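Local coordinates for aminopeptidase-like protein (PDB 5JM6) that binds zinc and probably acts as a metalloaminopeptidase of the M18 family, assembled as a dodecamer, at residues G126-L137 and V329-E340; H408-C419 and G444-I452. One frame throughout, in Å; residues are numbered along the deposited sequence.

Both contacts join parallel strands of one mixed sheet, but at different depths. Interaction 1 pairs 126-137 with 329-340 in the buried middle of the sheet and runs on into the zinc site. Interaction 2 pairs 408-419 with 444-452 at the sheet's margin, where 448-450 is the outermost strand within the chain. Their centres lie about 20 Å apart, and their nearest atoms about 10 Å. The central pair has mostly apolar side chains along its strands and gathers its acidic groups at the metal end. The marginal pair has a shorter strand match, relies on a glutamine that binds loop backbone, and has residues touching two neighbouring subunits.

Interaction 1: G126-L137 and V329-E340; sequences GIAMIAGHIDAL and VIKLVALFDDEE. With ZN (zinc ion), chain H; ZN (zinc ion), chain G.
The paired strands 127-133 and 330-336 carry metal ligands at and just beyond their C-terminal ends, where H133 and E340 bind two zinc ions. H133 NE2 meets one zinc at 2.1 Å. D306 and D391 complete its protein ligands. E340 binds the second zinc with both carboxylate oxygens, OE2 at 1.9 Å and OE1 at 2.4 Å. H485 and D306 join it there, so D306 bridges the two metals.

D135 links the two loops. Its OD1 accepts H133 ND1 at 2.8 Å and E339 N at 3.2 Å. The two donors arrive from opposite faces of the carboxylate plane. The H133-D135 pair is a His-carboxylate hydrogen bond. It is bent, with OD1 tilted from the ring plane, and probably helps hold the imidazole with NE2 toward the metal. D135 CG sits between backbone N and carbonyl carbon (chi1 73°), which lets OD1 meet both donors. OD2 is held by Y161. E339 lies across one face of the H133 ring, with its CB 3.8 Å from the ring centroid in a CH-pi contact. Its OE2 also stands over that face, near NE2, without a hydrogen bond. A known zinc ligand, E339 does not bind the metal in this chain. E339 and E340 are both poorly ordered.

Behind the site the strands run parallel, as neighbours in the central sheet of the alpha/beta peptidase fold. Eight backbone hydrogen bonds join the segments, from I330 N to G126 O through to I134 N to F336 O.

I127, M129, L332 and F336 lie on one face of the sheet, under helix 353-368. There A131 CB touches the edge of the F336 ring at CE2, 3.8 Å away. A128, I130, V333 and L335 lie on the other face, against helices 305-320 and 495-514.

Interaction 2: H408-C419 and G444-I452; sequences HSPRLNVGVALC and GCVNQRHMI
Q448 plugs its amide into the loop 411-415. OE1 accepts R411 N at 2.7 Å, while NE2 donates to R411 O at 3.1 Å and to G415 O at 2.9 Å. Both carbonyl oxygens lie near the amide plane. The chain is extended beyond CG (chi2 -169°) to reach the loop. A leucine here would probably leave R411 N and the two carbonyl oxygens without these mates and let the loop shift.

Backbone bonds join the parallel strands 417-419 and 448-450: Q448 N to V416 O, L418 N to Q448 O, H450 N to L418 O. Helix 430-443 connects the strands in a beta-alpha-beta crossover and packs on L418.

Van der Waals packing comes next. V414 CG1 lies against both V446 CG2 (3.6 Å) and the Q448 amide. L418 CD2 lies over one face of the R449 guanidinium, which D437 pairs in a salt bridge.

R411 forms a salt bridge with D235 of one neighbouring subunit. H408 ND1 bonds P406 O, and its NE2 bonds T144 N of another subunit. One amide thus spends its acceptor and both N-H groups on loop backbone, tying this chain's outermost strand to a loop that meets a neighbouring subunit.

Interaction 1: G126-L137 and V329-E340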
# COMPACT_ATOMS: atom_id res chain seq x y z
N GLY A 126 11.51 -55.04 -31.79
CA GLY A 126 11.07 -53.84 -31.10
C GLY A 126 9.57 -53.67 -31.03
O GLY A 126 8.81 -54.38 -31.69
N ILE A 127 9.15 -52.71 -30.22
CA ILE A 127 7.74 -52.40 -30.05
C ILE A 127 7.47 -50.98 -30.54
O ILE A 127 8.20 -50.05 -30.20
CB ILE A 127 7.31 -52.53 -28.58
CG1 ILE A 127 7.80 -53.86 -28.02
CG2 ILE A 127 5.80 -52.41 -28.45
CD1 ILE A 127 8.08 -53.83 -26.54
N ALA A 128 6.42 -50.82 -31.34
CA ALA A 128 5.95 -49.49 -31.69
C ALA A 128 4.74 -49.18 -30.82
O ALA A 128 3.68 -49.78 -31.00
CB ALA A 128 5.61 -49.41 -33.17
N MET A 129 4.91 -48.27 -29.87
CA MET A 129 3.89 -48.07 -28.85
C MET A 129 3.42 -46.62 -28.72
O MET A 129 4.20 -45.68 -28.88
CB MET A 129 4.41 -48.57 -27.49
CG MET A 129 5.82 -48.13 -27.13
SD MET A 129 6.35 -48.77 -25.53
CE MET A 129 7.83 -49.68 -25.98
N ILE A 130 2.13 -46.47 -28.44
CA ILE A 130 1.52 -45.18 -28.18
C ILE A 130 0.89 -45.18 -26.79
O ILE A 130 0.19 -46.12 -26.43
CB ILE A 130 0.43 -44.83 -29.22
CG1 ILE A 130 0.98 -44.98 -30.64
CG2 ILE A 130 -0.11 -43.43 -28.98
CD1 ILE A 130 -0.09 -44.89 -31.71
N ALA A 131 1.15 -44.12 -26.03
CA ALA A 131 0.57 -43.98 -24.70
C ALA A 131 -0.26 -42.71 -24.60
O ALA A 131 0.10 -41.68 -25.18
CB ALA A 131 1.66 -43.99 -23.64
N GLY A 132 -1.37 -42.79 -23.88
CA GLY A 132 -2.23 -41.64 -23.66
C GLY A 132 -3.01 -41.84 -22.38
O GLY A 132 -2.93 -42.90 -21.75
N HIS A 133 -3.77 -40.82 -21.97
CA HIS A 133 -4.61 -40.96 -20.78
C HIS A 133 -6.08 -40.74 -21.12
O HIS A 133 -6.42 -39.91 -21.95
CB HIS A 133 -4.16 -40.00 -19.67
CG HIS A 133 -4.40 -38.55 -19.97
ND1 HIS A 133 -5.53 -37.88 -19.52
CD2 HIS A 133 -3.65 -37.62 -20.61
CE1 HIS A 133 -5.47 -36.62 -19.90
NE2 HIS A 133 -4.34 -36.43 -20.57
N ILE A 134 -6.95 -41.56 -20.54
CA ILE A 134 -8.39 -41.42 -20.75
C ILE A 134 -9.18 -40.82 -19.59
O ILE A 134 -10.41 -40.79 -19.63
CB ILE A 134 -9.02 -42.75 -21.17
CG1 ILE A 134 -8.59 -43.87 -20.22
CG2 ILE A 134 -8.61 -43.09 -22.59
CD1 ILE A 134 -9.32 -45.16 -20.49
N ASP A 135 -8.51 -40.40 -18.52
CA ASP A 135 -9.20 -39.63 -17.49
C ASP A 135 -9.36 -38.19 -17.96
O ASP A 135 -8.59 -37.71 -18.79
CB ASP A 135 -8.44 -39.67 -16.16
CG ASP A 135 -7.18 -38.83 -16.19
OD1 ASP A 135 -6.37 -39.01 -17.13
OD2 ASP A 135 -7.01 -37.97 -15.30
N ALA A 136 -10.34 -37.49 -17.40
CA ALA A 136 -10.60 -36.10 -17.74
C ALA A 136 -10.98 -35.35 -16.49
O ALA A 136 -11.41 -35.95 -15.52
CB ALA A 136 -11.71 -36.01 -18.77
N LEU A 137 -10.83 -34.03 -16.49
CA LEU A 137 -11.20 -33.26 -15.31
C LEU A 137 -12.67 -33.50 -15.09
O LEU A 137 -13.46 -33.40 -16.01
CB LEU A 137 -10.94 -31.78 -15.54
CG LEU A 137 -9.52 -31.29 -15.26
CD1 LEU A 137 -8.56 -31.90 -16.26
CD2 LEU A 137 -9.48 -29.78 -15.36
N VAL A 329 7.49 -56.26 -35.79
CA VAL A 329 7.37 -55.61 -34.49
C VAL A 329 6.02 -55.89 -33.84
O VAL A 329 5.11 -56.43 -34.46
CB VAL A 329 7.55 -54.09 -34.62
CG1 VAL A 329 8.87 -53.77 -35.30
CG2 VAL A 329 6.39 -53.47 -35.37
N ILE A 330 5.90 -55.45 -32.59
CA ILE A 330 4.64 -55.48 -31.87
C ILE A 330 4.07 -54.07 -31.92
O ILE A 330 4.78 -53.10 -31.69
CB ILE A 330 4.81 -55.94 -30.41
CG1 ILE A 330 5.13 -57.44 -30.35
CG2 ILE A 330 3.56 -55.63 -29.59
CD1 ILE A 330 5.42 -57.95 -28.95
N LYS A 331 2.79 -53.96 -32.26
CA LYS A 331 2.11 -52.67 -32.31
C LYS A 331 1.18 -52.55 -31.12
O LYS A 331 0.27 -53.35 -30.95
CB LYS A 331 1.35 -52.51 -33.62
CG LYS A 331 2.24 -52.49 -34.84
CD LYS A 331 1.43 -52.62 -36.11
CE LYS A 331 2.34 -52.83 -37.30
NZ LYS A 331 1.60 -52.69 -38.58
N LEU A 332 1.41 -51.53 -30.29
CA LEU A 332 0.79 -51.46 -28.98
C LEU A 332 0.23 -50.07 -28.67
O LEU A 332 0.83 -49.06 -29.01
CB LEU A 332 1.81 -51.86 -27.90
CG LEU A 332 1.43 -51.99 -26.42
CD1 LEU A 332 2.34 -53.01 -25.75
CD2 LEU A 332 1.51 -50.65 -25.70
N VAL A 333 -0.93 -50.04 -28.02
CA VAL A 333 -1.50 -48.80 -27.51
C VAL A 333 -1.81 -48.96 -26.03
O VAL A 333 -2.44 -49.94 -25.62
CB VAL A 333 -2.78 -48.39 -28.27
CG1 VAL A 333 -3.33 -47.09 -27.71
CG2 VAL A 333 -2.50 -48.26 -29.76
N ALA A 334 -1.36 -48.00 -25.23
CA ALA A 334 -1.59 -48.03 -23.79
C ALA A 334 -2.38 -46.80 -23.35
O ALA A 334 -1.91 -45.67 -23.48
CB ALA A 334 -0.27 -48.10 -23.04
N LEU A 335 -3.59 -47.03 -22.85
CA LEU A 335 -4.42 -45.94 -22.36
C LEU A 335 -4.50 -45.99 -20.84
O LEU A 335 -4.97 -46.98 -20.27
CB LEU A 335 -5.82 -46.00 -22.97
CG LEU A 335 -5.86 -45.99 -24.51
CD1 LEU A 335 -7.30 -45.95 -25.01
CD2 LEU A 335 -5.06 -44.82 -25.05
N PHE A 336 -4.08 -44.91 -20.19
CA PHE A 336 -3.90 -44.88 -18.74
C PHE A 336 -4.92 -43.98 -18.07
O PHE A 336 -5.53 -43.12 -18.70
CB PHE A 336 -2.50 -44.40 -18.36
CG PHE A 336 -1.39 -45.27 -18.86
CD1 PHE A 336 -1.02 -46.41 -18.18
CD2 PHE A 336 -0.71 -44.92 -20.01
CE1 PHE A 336 0.01 -47.21 -18.65
CE2 PHE A 336 0.32 -45.70 -20.48
CZ PHE A 336 0.68 -46.85 -19.80
N ASP A 337 -5.11 -44.22 -16.79
CA ASP A 337 -5.96 -43.40 -15.94
C ASP A 337 -5.08 -42.51 -15.07
O ASP A 337 -3.92 -42.84 -14.83
CB ASP A 337 -6.87 -44.29 -15.09
CG ASP A 337 -7.84 -43.49 -14.23
OD1 ASP A 337 -7.96 -42.27 -14.42
OD2 ASP A 337 -8.49 -44.11 -13.36
N ASP A 338 -5.63 -41.37 -14.66
CA ASP A 338 -5.02 -40.47 -13.67
C ASP A 338 -3.78 -39.67 -14.07
O ASP A 338 -2.85 -39.55 -13.27
CB ASP A 338 -4.65 -41.27 -12.41
CG ASP A 338 -5.83 -42.00 -11.81
OD1 ASP A 338 -6.95 -41.46 -11.83
OD2 ASP A 338 -5.64 -43.14 -11.33
N GLU A 339 -3.73 -39.14 -15.29
CA GLU A 339 -2.58 -38.33 -15.70
C GLU A 339 -2.65 -36.90 -15.18
O GLU A 339 -1.62 -36.24 -14.98
CB GLU A 339 -2.45 -38.32 -17.23
CG GLU A 339 -1.32 -37.46 -17.78
CD GLU A 339 -1.74 -36.03 -18.05
OE1 GLU A 339 -0.90 -35.12 -17.92
OE2 GLU A 339 -2.93 -35.81 -18.40
N GLU A 340 -3.87 -36.43 -14.95
CA GLU A 340 -4.11 -35.10 -14.41
C GLU A 340 -3.71 -35.04 -12.92
O GLU A 340 -3.63 -33.97 -12.33
CB GLU A 340 -5.58 -34.72 -14.62
CG GLU A 340 -6.15 -34.92 -16.05
CD GLU A 340 -5.99 -33.70 -16.95
OE1 GLU A 340 -5.97 -32.58 -16.41
OE2 GLU A 340 -5.93 -33.86 -18.19
ZN ZN H . -3.69 -34.48 -21.12
ZN ZN G . -5.55 -32.14 -18.77

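Interaction 2: H408-C419 and G444-I452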
# COMPACT_ATOMS: atom_id res chain seq x y z
N HIS A 408 5.69 -21.86 -33.81
CA HIS A 408 5.38 -22.95 -32.89
C HIS A 408 3.92 -23.05 -32.39
O HIS A 408 3.68 -23.60 -31.32
CB HIS A 408 6.39 -22.91 -31.76
CG HIS A 408 7.80 -22.89 -32.27
ND1 HIS A 408 8.40 -21.75 -32.76
CD2 HIS A 408 8.71 -23.88 -32.44
CE1 HIS A 408 9.62 -22.03 -33.16
NE2 HIS A 408 9.84 -23.32 -32.98
N SER A 409 2.98 -22.41 -33.07
CA SER A 409 1.58 -22.37 -32.62
C SER A 409 0.63 -23.00 -33.64
O SER A 409 0.22 -22.35 -34.60
CB SER A 409 1.16 -20.93 -32.33
OG SER A 409 1.94 -20.37 -31.29
N PRO A 410 0.30 -24.29 -33.44
CA PRO A 410 -0.37 -25.12 -34.44
C PRO A 410 -1.81 -24.71 -34.77
O PRO A 410 -2.52 -24.15 -33.94
CB PRO A 410 -0.37 -26.52 -33.80
CG PRO A 410 0.59 -26.43 -32.65
CD PRO A 410 0.50 -25.02 -32.18
N ARG A 411 -2.22 -25.02 -35.99
CA ARG A 411 -3.55 -24.70 -36.50
C ARG A 411 -4.50 -25.88 -36.41
O ARG A 411 -4.09 -27.01 -36.19
CB ARG A 411 -3.44 -24.26 -37.95
CG ARG A 411 -2.33 -23.27 -38.21
CD ARG A 411 -2.77 -21.86 -37.91
NE ARG A 411 -2.97 -21.09 -39.13
CZ ARG A 411 -2.16 -20.12 -39.53
NH1 ARG A 411 -1.11 -19.80 -38.80
NH2 ARG A 411 -2.40 -19.46 -40.65
N LEU A 412 -5.78 -25.61 -36.58
CA LEU A 412 -6.79 -26.66 -36.58
C LEU A 412 -6.94 -27.22 -37.99
O LEU A 412 -6.74 -26.50 -38.97
CB LEU A 412 -8.14 -26.15 -36.08
CG LEU A 412 -8.21 -25.69 -34.62
CD1 LEU A 412 -9.65 -25.33 -34.27
CD2 LEU A 412 -7.68 -26.76 -33.69
N ASN A 413 -7.25 -28.51 -38.07
CA ASN A 413 -7.47 -29.20 -39.34
C ASN A 413 -6.24 -29.18 -40.25
O ASN A 413 -6.34 -28.92 -41.45
CB ASN A 413 -8.68 -28.61 -40.08
CG ASN A 413 -9.99 -28.97 -39.40
OD1 ASN A 413 -10.06 -29.91 -38.62
ND2 ASN A 413 -11.04 -28.22 -39.72
N VAL A 414 -5.09 -29.46 -39.66
CA VAL A 414 -3.83 -29.50 -40.39
C VAL A 414 -3.15 -30.84 -40.13
O VAL A 414 -2.86 -31.60 -41.05
CB VAL A 414 -2.90 -28.34 -40.00
CG1 VAL A 414 -1.49 -28.59 -40.47
CG2 VAL A 414 -3.43 -27.03 -40.57
N GLY A 415 -2.86 -31.10 -38.86
CA GLY A 415 -2.24 -32.35 -38.49
C GLY A 415 -1.72 -32.29 -37.07
O GLY A 415 -1.94 -31.31 -36.35
N VAL A 416 -1.02 -33.34 -36.68
CA VAL A 416 -0.54 -33.46 -35.33
C VAL A 416 0.67 -32.57 -35.07
O VAL A 416 1.48 -32.33 -35.97
CB VAL A 416 -0.20 -34.92 -35.03
CG1 VAL A 416 -0.02 -35.10 -33.57
CG2 VAL A 416 -1.33 -35.82 -35.49
N ALA A 417 0.78 -32.07 -33.84
CA ALA A 417 1.89 -31.21 -33.45
C ALA A 417 2.93 -32.00 -32.67
O ALA A 417 2.60 -32.76 -31.76
CB ALA A 417 1.39 -30.04 -32.62
N LEU A 418 4.20 -31.82 -33.04
CA LEU A 418 5.29 -32.36 -32.24
C LEU A 418 5.62 -31.33 -31.16
O LEU A 418 6.02 -30.21 -31.47
CB LEU A 418 6.52 -32.67 -33.09
CG LEU A 418 6.56 -33.99 -33.89
CD1 LEU A 418 5.30 -34.21 -34.72
CD2 LEU A 418 7.78 -34.02 -34.78
N CYS A 419 5.42 -31.72 -29.91
CA CYS A 419 5.59 -30.82 -28.78
C CYS A 419 7.04 -30.84 -28.31
O CYS A 419 7.59 -31.90 -28.02
CB CYS A 419 4.65 -31.22 -27.65
SG CYS A 419 4.14 -29.87 -26.56
N GLY A 444 1.67 -39.45 -45.76
CA GLY A 444 0.93 -38.34 -46.34
C GLY A 444 0.44 -37.37 -45.28
O GLY A 444 -0.67 -36.84 -45.37
N CYS A 445 1.27 -37.12 -44.27
CA CYS A 445 0.91 -36.22 -43.18
C CYS A 445 1.86 -35.03 -43.10
O CYS A 445 3.02 -35.12 -43.50
CB CYS A 445 0.93 -36.97 -41.84
SG CYS A 445 -0.29 -38.29 -41.70
N VAL A 446 1.36 -33.95 -42.51
CA VAL A 446 2.16 -32.76 -42.27
C VAL A 446 2.22 -32.61 -40.75
O VAL A 446 1.18 -32.56 -40.09
CB VAL A 446 1.53 -31.51 -42.89
CG1 VAL A 446 1.46 -31.65 -44.41
CG2 VAL A 446 0.15 -31.27 -42.31
N ASN A 447 3.42 -32.53 -40.18
CA ASN A 447 3.57 -32.39 -38.74
C ASN A 447 3.78 -30.94 -38.36
O ASN A 447 4.58 -30.23 -38.97
CB ASN A 447 4.75 -33.22 -38.23
CG ASN A 447 4.54 -34.71 -38.38
OD1 ASN A 447 3.43 -35.17 -38.66
ND2 ASN A 447 5.61 -35.48 -38.18
N GLN A 448 3.06 -30.49 -37.34
CA GLN A 448 3.24 -29.13 -36.84
C GLN A 448 4.22 -29.13 -35.67
O GLN A 448 4.72 -30.19 -35.27
CB GLN A 448 1.89 -28.54 -36.43
CG GLN A 448 0.83 -28.66 -37.52
CD GLN A 448 -0.41 -27.85 -37.23
OE1 GLN A 448 -0.38 -26.62 -37.22
NE2 GLN A 448 -1.52 -28.54 -37.00
N ARG A 449 4.50 -27.95 -35.14
CA ARG A 449 5.33 -27.83 -33.95
C ARG A 449 4.56 -27.06 -32.88
O ARG A 449 3.85 -26.10 -33.18
CB ARG A 449 6.65 -27.13 -34.26
CG ARG A 449 7.45 -27.74 -35.41
CD ARG A 449 7.79 -29.20 -35.14
NE ARG A 449 8.93 -29.67 -35.93
CZ ARG A 449 8.84 -30.51 -36.96
NH1 ARG A 449 7.66 -30.97 -37.34
NH2 ARG A 449 9.93 -30.89 -37.61
N HIS A 450 4.70 -27.50 -31.63
CA HIS A 450 4.09 -26.80 -30.51
C HIS A 450 5.14 -26.52 -29.44
O HIS A 450 5.96 -27.38 -29.13
CB HIS A 450 2.94 -27.61 -29.90
CG HIS A 450 2.53 -27.13 -28.55
ND1 HIS A 450 2.61 -27.92 -27.42
CD2 HIS A 450 2.06 -25.93 -28.13
CE1 HIS A 450 2.19 -27.23 -26.37
NE2 HIS A 450 1.85 -26.02 -26.78
N MET A 451 5.12 -25.30 -28.92
CA MET A 451 6.05 -24.91 -27.86
C MET A 451 5.48 -23.75 -27.06
O MET A 451 4.83 -22.87 -27.62
CB MET A 451 7.39 -24.55 -28.48
CG MET A 451 8.52 -24.41 -27.51
SD MET A 451 10.05 -24.03 -28.38
CE MET A 451 11.23 -24.44 -27.11
N ILE A 452 5.75 -23.72 -25.75
CA ILE A 452 5.26 -22.62 -24.91
C ILE A 452 6.34 -21.56 -24.70
O ILE A 452 6.56 -20.70 -25.56
CB ILE A 452 4.77 -23.13 -23.53
CG1 ILE A 452 5.81 -24.03 -22.86
CG2 ILE A 452 3.44 -23.86 -23.68
CD1 ILE A 452 6.82 -23.29 -21.98
O HOH W 1 -1.87 -34.39 -41.88